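Long-range contacts in putative cytochrome P450 YjiB (Bacillus subtilis subsp. subtilis, PDB 4RM4), which probably acts as a heme-dependent monooxygenase that activates molecular oxygen to oxidise organic substrates, as other cytochromes P450 do: residues A[64-69]-A[291-296]; A[90-95]-A[222-227]. One frame throughout, in Å; residues are numbered along the deposited sequence.

Interaction 1 of 2, residues A[64-69]-A[291-296]. With HEM (protoporphyrin IX containing Fe), chain B.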
loop_
_atom_site.group_PDB
_atom_site.type_symbol
_atom_site.label_atom_id
_atom_site.label_comp_id
_atom_site.label_asym_id
_atom_site.label_seq_id
_atom_site.Cartn_x
_atom_site.Cartn_y
_atom_site.Cartn_z
ATOM N N GLU A 64 15.731 10.244 -13.815
ATOM C CA GLU A 64 16.455 10.533 -15.052
ATOM C C GLU A 64 16.847 9.262 -15.815
ATOM O O GLU A 64 16.881 9.262 -17.051
ATOM C CB GLU A 64 17.700 11.382 -14.763
ATOM C CG GLU A 64 17.399 12.756 -14.167
ATOM C CD GLU A 64 17.078 12.700 -12.672
ATOM O OE1 GLU A 64 17.234 11.616 -12.054
ATOM O OE2 GLU A 64 16.676 13.746 -12.114
ATOM N N LEU A 65 17.142 8.189 -15.078
ATOM C CA LEU A 65 17.629 6.945 -15.669
ATOM C C LEU A 65 16.597 5.818 -15.730
ATOM O O LEU A 65 16.726 4.902 -16.534
ATOM C CB LEU A 65 18.869 6.452 -14.901
ATOM C CG LEU A 65 20.165 7.233 -15.127
ATOM C CD1 LEU A 65 21.254 6.669 -14.246
ATOM C CD2 LEU A 65 20.576 7.174 -16.585
ATOM N N PHE A 66 15.576 5.878 -14.881
ATOM C CA PHE A 66 14.655 4.752 -14.749
ATOM C C PHE A 66 13.210 5.238 -14.788
ATOM O O PHE A 66 12.779 5.971 -13.904
ATOM C CB PHE A 66 14.933 3.964 -13.450
ATOM C CG PHE A 66 16.205 3.173 -13.481
ATOM C CD1 PHE A 66 16.279 1.981 -14.185
ATOM C CD2 PHE A 66 17.326 3.614 -12.801
ATOM C CE1 PHE A 66 17.470 1.251 -14.218
ATOM C CE2 PHE A 66 18.510 2.889 -12.842
ATOM C CZ PHE A 66 18.568 1.711 -13.544
ATOM N N SER A 67 12.495 4.851 -15.850
ATOM C CA SER A 67 11.138 5.310 -16.141
ATOM C C SER A 67 10.047 4.501 -15.440
ATOM O O SER A 67 10.226 3.313 -15.171
ATOM C CB SER A 67 10.909 5.254 -17.656
ATOM O OG SER A 67 9.562 5.514 -18.023
ATOM N N SER A 68 8.911 5.148 -15.162
ATOM C CA SER A 68 7.792 4.461 -14.537
ATOM C C SER A 68 6.705 4.179 -15.563
ATOM O O SER A 68 5.672 3.580 -15.245
ATOM C CB SER A 68 7.192 5.284 -13.383
ATOM O OG SER A 68 8.060 5.365 -12.258
ATOM N N CYS A 69 6.938 4.610 -16.794
ATOM C CA CYS A 69 5.955 4.388 -17.854
ATOM C C CYS A 69 5.993 2.927 -18.294
ATOM O O CYS A 69 6.988 2.465 -18.851
ATOM C CB CYS A 69 6.210 5.327 -19.037
ATOM S SG CYS A 69 4.716 5.679 -20.010
ATOM N N ARG A 291 10.704 -0.576 -12.894
ATOM C CA ARG A 291 11.169 0.552 -13.695
ATOM C C ARG A 291 11.669 0.056 -15.045
ATOM O O ARG A 291 11.944 -1.134 -15.230
ATOM C CB ARG A 291 12.295 1.318 -12.982
ATOM C CG ARG A 291 11.905 1.944 -11.628
ATOM C CD ARG A 291 11.026 3.160 -11.853
ATOM N NE ARG A 291 10.807 3.960 -10.650
ATOM C CZ ARG A 291 9.811 3.764 -9.789
ATOM N NH1 ARG A 291 8.958 2.772 -9.985
ATOM N NH2 ARG A 291 9.680 4.553 -8.726
ATOM N N ILE A 292 11.780 0.979 -15.992
ATOM C CA ILE A 292 12.411 0.689 -17.271
ATOM C C ILE A 292 13.614 1.602 -17.406
ATOM O O ILE A 292 13.509 2.797 -17.161
ATOM C CB ILE A 292 11.445 0.934 -18.453
ATOM C CG1 ILE A 292 10.205 0.067 -18.305
ATOM C CG2 ILE A 292 12.125 0.629 -19.787
ATOM C CD1 ILE A 292 10.484 -1.391 -18.404
ATOM N N ALA A 293 14.753 1.029 -17.787
ATOM C CA ALA A 293 15.960 1.807 -18.041
ATOM C C ALA A 293 15.756 2.697 -19.264
ATOM O O ALA A 293 15.367 2.206 -20.311
ATOM C CB ALA A 293 17.127 0.872 -18.274
ATOM N N LYS A 294 16.020 3.996 -19.121
ATOM C CA LYS A 294 15.877 4.938 -20.227
ATOM C C LYS A 294 17.156 4.984 -21.048
ATOM O O LYS A 294 17.135 5.396 -22.205
ATOM C CB LYS A 294 15.609 6.346 -19.699
ATOM C CG LYS A 294 14.291 6.527 -18.973
ATOM C CD LYS A 294 14.174 7.972 -18.486
ATOM C CE LYS A 294 12.741 8.365 -18.192
ATOM N NZ LYS A 294 12.294 7.860 -16.860
ATOM N N ARG A 295 18.263 4.593 -20.422
ATOM C CA ARG A 295 19.570 4.563 -21.073
ATOM C C ARG A 295 20.346 3.363 -20.564
ATOM O O ARG A 295 20.070 2.862 -19.476
ATOM C CB ARG A 295 20.378 5.820 -20.723
ATOM C CG ARG A 295 19.768 7.153 -21.143
ATOM C CD ARG A 295 19.904 7.411 -22.642
ATOM N NE ARG A 295 21.288 7.292 -23.099
ATOM C CZ ARG A 295 22.134 8.312 -23.228
ATOM N NH1 ARG A 295 21.745 9.551 -22.945
ATOM N NH2 ARG A 295 23.371 8.094 -23.647
ATOM N N ASP A 296 21.330 2.918 -21.335
ATOM C CA ASP A 296 22.296 1.958 -20.821
ATOM C C ASP A 296 22.933 2.572 -19.588
ATOM O O ASP A 296 23.360 3.717 -19.621
ATOM C CB ASP A 296 23.396 1.676 -21.846
ATOM C CG ASP A 296 22.883 0.988 -23.095
ATOM O OD1 ASP A 296 21.711 0.554 -23.125
ATOM O OD2 ASP A 296 23.674 0.875 -24.054
HETATM C CHA HEM B . 2.737 5.316 -4.656
HETATM C CHB HEM B . 3.258 2.030 -1.144
HETATM C CHC HEM B . -1.064 3.310 0.715
HETATM C CHD HEM B . -1.814 6.234 -3.076
HETATM C C1A HEM B . 3.281 4.341 -3.846
HETATM C C2A HEM B . 4.616 3.784 -3.945
HETATM C C3A HEM B . 4.761 2.877 -2.976
HETATM C C4A HEM B . 3.533 2.836 -2.218
HETATM C CMA HEM B . 6.022 2.012 -2.696
HETATM C CAA HEM B . 5.698 4.173 -4.982
HETATM C CBA HEM B . 5.440 3.488 -6.311
HETATM C CGA HEM B . 6.626 3.614 -7.241
HETATM O O1A HEM B . 6.547 3.010 -8.341
HETATM O O2A HEM B . 7.624 4.295 -6.891
HETATM C C1B HEM B . 2.151 2.133 -0.337
HETATM C C2B HEM B . 1.984 1.458 0.936
HETATM C C3B HEM B . 0.786 1.799 1.431
HETATM C C4B HEM B . 0.159 2.721 0.514
HETATM C CMB HEM B . 3.027 0.506 1.560
HETATM C CAB HEM B . 0.116 1.391 2.763
HETATM C CBB HEM B . 0.847 0.920 3.775
HETATM C C1C HEM B . -1.623 4.233 -0.129
HETATM C C2C HEM B . -2.878 4.931 0.076
HETATM C C3C HEM B . -3.069 5.735 -0.978
HETATM C C4C HEM B . -1.956 5.575 -1.872
HETATM C CMC HEM B . -3.769 4.736 1.321
HETATM C CAC HEM B . -4.237 6.699 -1.301
HETATM C CBC HEM B . -5.410 6.703 -0.660
HETATM C C1D HEM B . -0.683 6.240 -3.861
HETATM C C2D HEM B . -0.568 6.968 -5.093
HETATM C C3D HEM B . 0.853 6.691 -5.597
HETATM C C4D HEM B . 1.453 5.819 -4.606
HETATM C CMD HEM B . -1.655 7.844 -5.744
HETATM C CAD HEM B . 1.501 7.247 -6.888
HETATM C CBD HEM B . 2.226 8.545 -6.525
HETATM C CGD HEM B . 2.969 9.076 -7.729
HETATM O O1D HEM B . 3.356 10.277 -7.702
HETATM O O2D HEM B . 3.140 8.298 -8.703
HETATM N NA HEM B . 2.650 3.727 -2.781
HETATM N NB HEM B . 1.008 2.885 -0.558
HETATM N NC HEM B . -1.084 4.644 -1.333
HETATM N ND HEM B . 0.512 5.593 -3.605
HETATM FE FE HEM B . 0.848 4.326 -1.995
HETATM O O HOH W 1 13.113 5.838 -11.005
HETATM O O HOH W 2 0.158 2.343 -3.234
#
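F66 and S67 pair antiparallel with A293 and I292, supplying the very short outermost strand of the five-stranded mixed sheet of the cytochrome P450 fold, beside one heme propionate. It illustrates how a strand pairing near a sheet edge can be tied to a cofactor. F66 and A293 form the non-hydrogen-bonded pair; S67 and I292 form the hydrogen-bonded one, with S67 N to I292 O at 2.6 Å and I292 N to S67 O at 2.9 Å. Past the strand end, K294 N reaches L65 O in a nearly straight bond of 174°, although it comes from above the carbonyl plane.

The faces differ in character. F66 and A293 turn to one side, where CE1 of the F66 ring lies 4.1 Å from A293 CB and strands 297-299 and 309-312 supply further cover. On the side of S67 and I292 the contact is more polar: S67 OG, anti to its own N (chi1 172°), accepts from C69 N to close an ST turn and also bonds D85. The K294 chain crosses S67 CB, and its NZ is hydrogen-bonded to K63 O.

From strand 289-293 the R291 side chain reaches the cofactor. Its chain bends at chi2 (-74°), bringing the guanidinium into a two-pronged grip on one heme carboxylate: NH1 to O1A at 2.9 Å, NH2 to O2A at 2.8 Å, the carboxylate carbon lying in the guanidinium plane. NH2 has a second acceptor in V60 O. The charge pair probably favours an ionised propionate, while S68 OG sits over the centre of one guanidinium face, 3.3 Å above its plane. At another point of the edge, a water accepts from R291 NE at 3.0 Å and lies 2.9 Å from F66 O.

Interaction 2 of 2, residues A[90-95]-A[222-227]. With HEM (protoporphyrin IX containing Fe), chain B.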
loop_
_atom_site.group_PDB
_atom_site.type_symbol
_atom_site.label_atom_id
_atom_site.label_comp_id
_atom_site.label_asym_id
_atom_site.label_seq_id
_atom_site.Cartn_x
_atom_site.Cartn_y
_atom_site.Cartn_z
ATOM N N THR A 90 4.664 15.620 -13.050
ATOM C CA THR A 90 4.911 16.800 -12.252
ATOM C C THR A 90 3.640 17.613 -12.107
ATOM O O THR A 90 3.246 17.981 -11.000
ATOM C CB THR A 90 5.975 17.679 -12.922
ATOM O OG1 THR A 90 7.102 16.870 -13.283
ATOM C CG2 THR A 90 6.415 18.803 -11.985
ATOM N N LYS A 91 2.990 17.872 -13.236
ATOM C CA LYS A 91 1.793 18.705 -13.260
ATOM C C LYS A 91 0.654 18.136 -12.416
ATOM O O LYS A 91 0.055 18.846 -11.607
ATOM C CB LYS A 91 1.318 18.912 -14.699
ATOM C CG LYS A 91 0.102 19.798 -14.812
ATOM C CD LYS A 91 -0.308 19.996 -16.268
ATOM C CE LYS A 91 -0.644 18.667 -16.931
ATOM N NZ LYS A 91 -1.948 18.107 -16.468
ATOM N N ILE A 92 0.353 16.854 -12.607
ATOM C CA ILE A 92 -0.732 16.240 -11.863
ATOM C C ILE A 92 -0.371 16.066 -10.379
ATOM O O ILE A 92 -1.169 16.417 -9.511
ATOM C CB ILE A 92 -1.203 14.920 -12.515
ATOM C CG1 ILE A 92 -1.690 15.205 -13.944
ATOM C CG2 ILE A 92 -2.317 14.293 -11.701
ATOM C CD1 ILE A 92 -1.927 13.974 -14.787
ATOM N N ARG A 93 0.824 15.561 -10.089
ATOM C CA ARG A 93 1.227 15.354 -8.692
ATOM C C ARG A 93 1.083 16.646 -7.896
ATOM O O ARG A 93 0.559 16.641 -6.798
ATOM C CB ARG A 93 2.667 14.820 -8.589
ATOM C CG ARG A 93 3.185 14.582 -7.157
ATOM C CD ARG A 93 2.347 13.543 -6.383
ATOM N NE ARG A 93 2.713 13.490 -4.970
ATOM C CZ ARG A 93 3.359 12.477 -4.393
ATOM N NH1 ARG A 93 3.676 11.397 -5.097
ATOM N NH2 ARG A 93 3.661 12.525 -3.099
ATOM N N SER A 94 1.529 17.767 -8.451
ATOM C CA SER A 94 1.481 19.005 -7.676
ATOM C C SER A 94 0.047 19.430 -7.350
ATOM O O SER A 94 -0.213 20.005 -6.296
ATOM C CB SER A 94 2.228 20.129 -8.388
ATOM O OG SER A 94 1.403 20.708 -9.375
ATOM N N VAL A 95 -0.883 19.147 -8.252
ATOM C CA VAL A 95 -2.287 19.447 -8.007
ATOM C C VAL A 95 -2.889 18.538 -6.923
ATOM O O VAL A 95 -3.628 19.014 -6.056
ATOM C CB VAL A 95 -3.120 19.345 -9.305
ATOM C CG1 VAL A 95 -4.554 19.740 -9.034
ATOM C CG2 VAL A 95 -2.519 20.232 -10.397
ATOM N N GLU A 222 -4.233 25.083 -10.527
ATOM C CA GLU A 222 -4.492 23.705 -10.117
ATOM C C GLU A 222 -5.840 23.097 -10.494
ATOM O O GLU A 222 -6.705 22.897 -9.636
ATOM C CB GLU A 222 -4.324 23.564 -8.603
ATOM C CG GLU A 222 -2.884 23.724 -8.129
ATOM C CD GLU A 222 -2.788 24.164 -6.684
ATOM O OE1 GLU A 222 -3.542 25.083 -6.283
ATOM O OE2 GLU A 222 -1.966 23.582 -5.947
ATOM N N LYS A 223 -6.053 22.907 -11.790
ATOM C CA LYS A 223 -7.365 22.463 -12.260
ATOM C C LYS A 223 -7.405 21.312 -13.243
ATOM O O LYS A 223 -7.415 21.485 -14.425
ATOM C CB LYS A 223 -8.170 23.617 -12.781
ATOM C CG LYS A 223 -8.834 24.409 -11.646
ATOM C CD LYS A 223 -9.024 25.894 -11.991
ATOM C CE LYS A 223 -9.687 26.090 -13.368
ATOM N NZ LYS A 223 -9.648 27.486 -13.892
ATOM N N LEU A 224 -7.519 20.137 -12.684
ATOM C CA LEU A 224 -7.558 18.889 -13.439
ATOM C C LEU A 224 -8.850 18.742 -14.235
ATOM O O LEU A 224 -9.894 19.265 -13.851
ATOM C CB LEU A 224 -7.404 17.688 -12.503
ATOM C CG LEU A 224 -6.065 17.503 -11.786
ATOM C CD1 LEU A 224 -6.071 16.207 -10.970
ATOM C CD2 LEU A 224 -4.925 17.505 -12.788
ATOM N N SER A 225 -8.776 18.032 -15.350
ATOM C CA SER A 225 -9.982 17.681 -16.084
ATOM C C SER A 225 -10.479 16.337 -15.571
ATOM O O SER A 225 -9.772 15.645 -14.833
ATOM C CB SER A 225 -9.695 17.605 -17.581
ATOM O OG SER A 225 -8.683 16.651 -17.861
ATOM N N GLY A 226 -11.691 15.965 -15.965
ATOM C CA GLY A 226 -12.268 14.706 -15.534
ATOM C C GLY A 226 -11.470 13.532 -16.052
ATOM O O GLY A 226 -11.384 12.498 -15.397
ATOM N N GLU A 227 -10.880 13.701 -17.233
ATOM C CA GLU A 227 -10.056 12.660 -17.842
ATOM C C GLU A 227 -8.794 12.370 -17.031
ATOM O O GLU A 227 -8.186 11.316 -17.179
ATOM C CB GLU A 227 -9.689 13.021 -19.283
ATOM C CG GLU A 227 -10.863 12.914 -20.266
ATOM C CD GLU A 227 -10.423 13.004 -21.722
ATOM O OE1 GLU A 227 -9.238 13.312 -21.970
ATOM O OE2 GLU A 227 -11.258 12.755 -22.617
HETATM C CHA HEM B . 2.737 5.316 -4.656
HETATM C CHB HEM B . 3.258 2.030 -1.144
HETATM C CHC HEM B . -1.064 3.310 0.715
HETATM C CHD HEM B . -1.814 6.234 -3.076
HETATM C C1A HEM B . 3.281 4.341 -3.846
HETATM C C2A HEM B . 4.616 3.784 -3.945
HETATM C C3A HEM B . 4.761 2.877 -2.976
HETATM C C4A HEM B . 3.533 2.836 -2.218
HETATM C CMA HEM B . 6.022 2.012 -2.696
HETATM C CAA HEM B . 5.698 4.173 -4.982
HETATM C CBA HEM B . 5.440 3.488 -6.311
HETATM C CGA HEM B . 6.626 3.614 -7.241
HETATM O O1A HEM B . 6.547 3.010 -8.341
HETATM O O2A HEM B . 7.624 4.295 -6.891
HETATM C C1B HEM B . 2.151 2.133 -0.337
HETATM C C2B HEM B . 1.984 1.458 0.936
HETATM C C3B HEM B . 0.786 1.799 1.431
HETATM C C4B HEM B . 0.159 2.721 0.514
HETATM C CMB HEM B . 3.027 0.506 1.560
HETATM C CAB HEM B . 0.116 1.391 2.763
HETATM C CBB HEM B . 0.847 0.920 3.775
HETATM C C1C HEM B . -1.623 4.233 -0.129
HETATM C C2C HEM B . -2.878 4.931 0.076
HETATM C C3C HEM B . -3.069 5.735 -0.978
HETATM C C4C HEM B . -1.956 5.575 -1.872
HETATM C CMC HEM B . -3.769 4.736 1.321
HETATM C CAC HEM B . -4.237 6.699 -1.301
HETATM C CBC HEM B . -5.410 6.703 -0.660
HETATM C C1D HEM B . -0.683 6.240 -3.861
HETATM C C2D HEM B . -0.568 6.968 -5.093
HETATM C C3D HEM B . 0.853 6.691 -5.597
HETATM C C4D HEM B . 1.453 5.819 -4.606
HETATM C CMD HEM B . -1.655 7.844 -5.744
HETATM C CAD HEM B . 1.501 7.247 -6.888
HETATM C CBD HEM B . 2.226 8.545 -6.525
HETATM C CGD HEM B . 2.969 9.076 -7.729
HETATM O O1D HEM B . 3.356 10.277 -7.702
HETATM O O2D HEM B . 3.140 8.298 -8.703
HETATM N NA HEM B . 2.650 3.727 -2.781
HETATM N NB HEM B . 1.008 2.885 -0.558
HETATM N NC HEM B . -1.084 4.644 -1.333
HETATM N ND HEM B . 0.512 5.593 -3.605
HETATM FE FE HEM B . 0.848 4.326 -1.995
HETATM O O HOH W 2 0.158 2.343 -3.234
#
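V95 meets E222 and L224 where the helix 88-96, the C helix of the P450 fold, is touched by the turn leading into the long helix 226-257. This is a small apolar contact, an example of a loop side chain wedged beside a helix that serves a cofactor on another of its sides. CG1 of V95, placed anti to the backbone N (chi1 -177°), touches both neighbours: L224 CG lies 3.9 Å away, and E222 CB is also 3.9 Å from it. The other methyl, CG2, rests against E222 CA. V95 runs antiparallel to each of these side chains, whereas L224 crosses I92 at about a right angle, its CD2 lying 4.1 Å from I92 CG1. I81 and M84 give I92 further cover.

The next shell is polar. S94 OG donates to K91 O, one turn back, at 3.2 Å from above the carbonyl plane. K91 NZ forms a salt bridge with E228, whose other carboxylate oxygen bonds the hydroxyl of S225, the N-cap residue of helix 226-257; one acid thus links the first helix to the N-cap of the second.

Farther out, R93 points to the heme, with H89, one helical turn earlier, also bonding the cofactor. A bend at chi2 (61°) helps carry its guanidinium to a propionate. A leucine in place of R93 would probably leave that carboxylate without this charged partner and F348 O without its donor. NH1 serves both acceptors; O1D of the propionate lies at the guanidinium edge, near its plane, 2.9 Å from R93 NH1 with an angle of 148° at the hydrogen.

Overall arrangement
From the N terminus, the chain passes helix 53-61 and reaches residues 64-69, the first side of interaction 1. After a gap in the model it enters helix 88-96, where interaction 2 begins. The chain then runs through a largely helical portion before 222-227 comes back to that helix and closes the inner loop at the start of helix 226-257. Only later, at 291-296, does interaction 1 close, so interaction 2 is nested inside it. Their centres stand 23 Å apart and they do not touch. One ties the mixed sheet's edge together, the other joins two helical parts, and heme, held through different propionates, connects them.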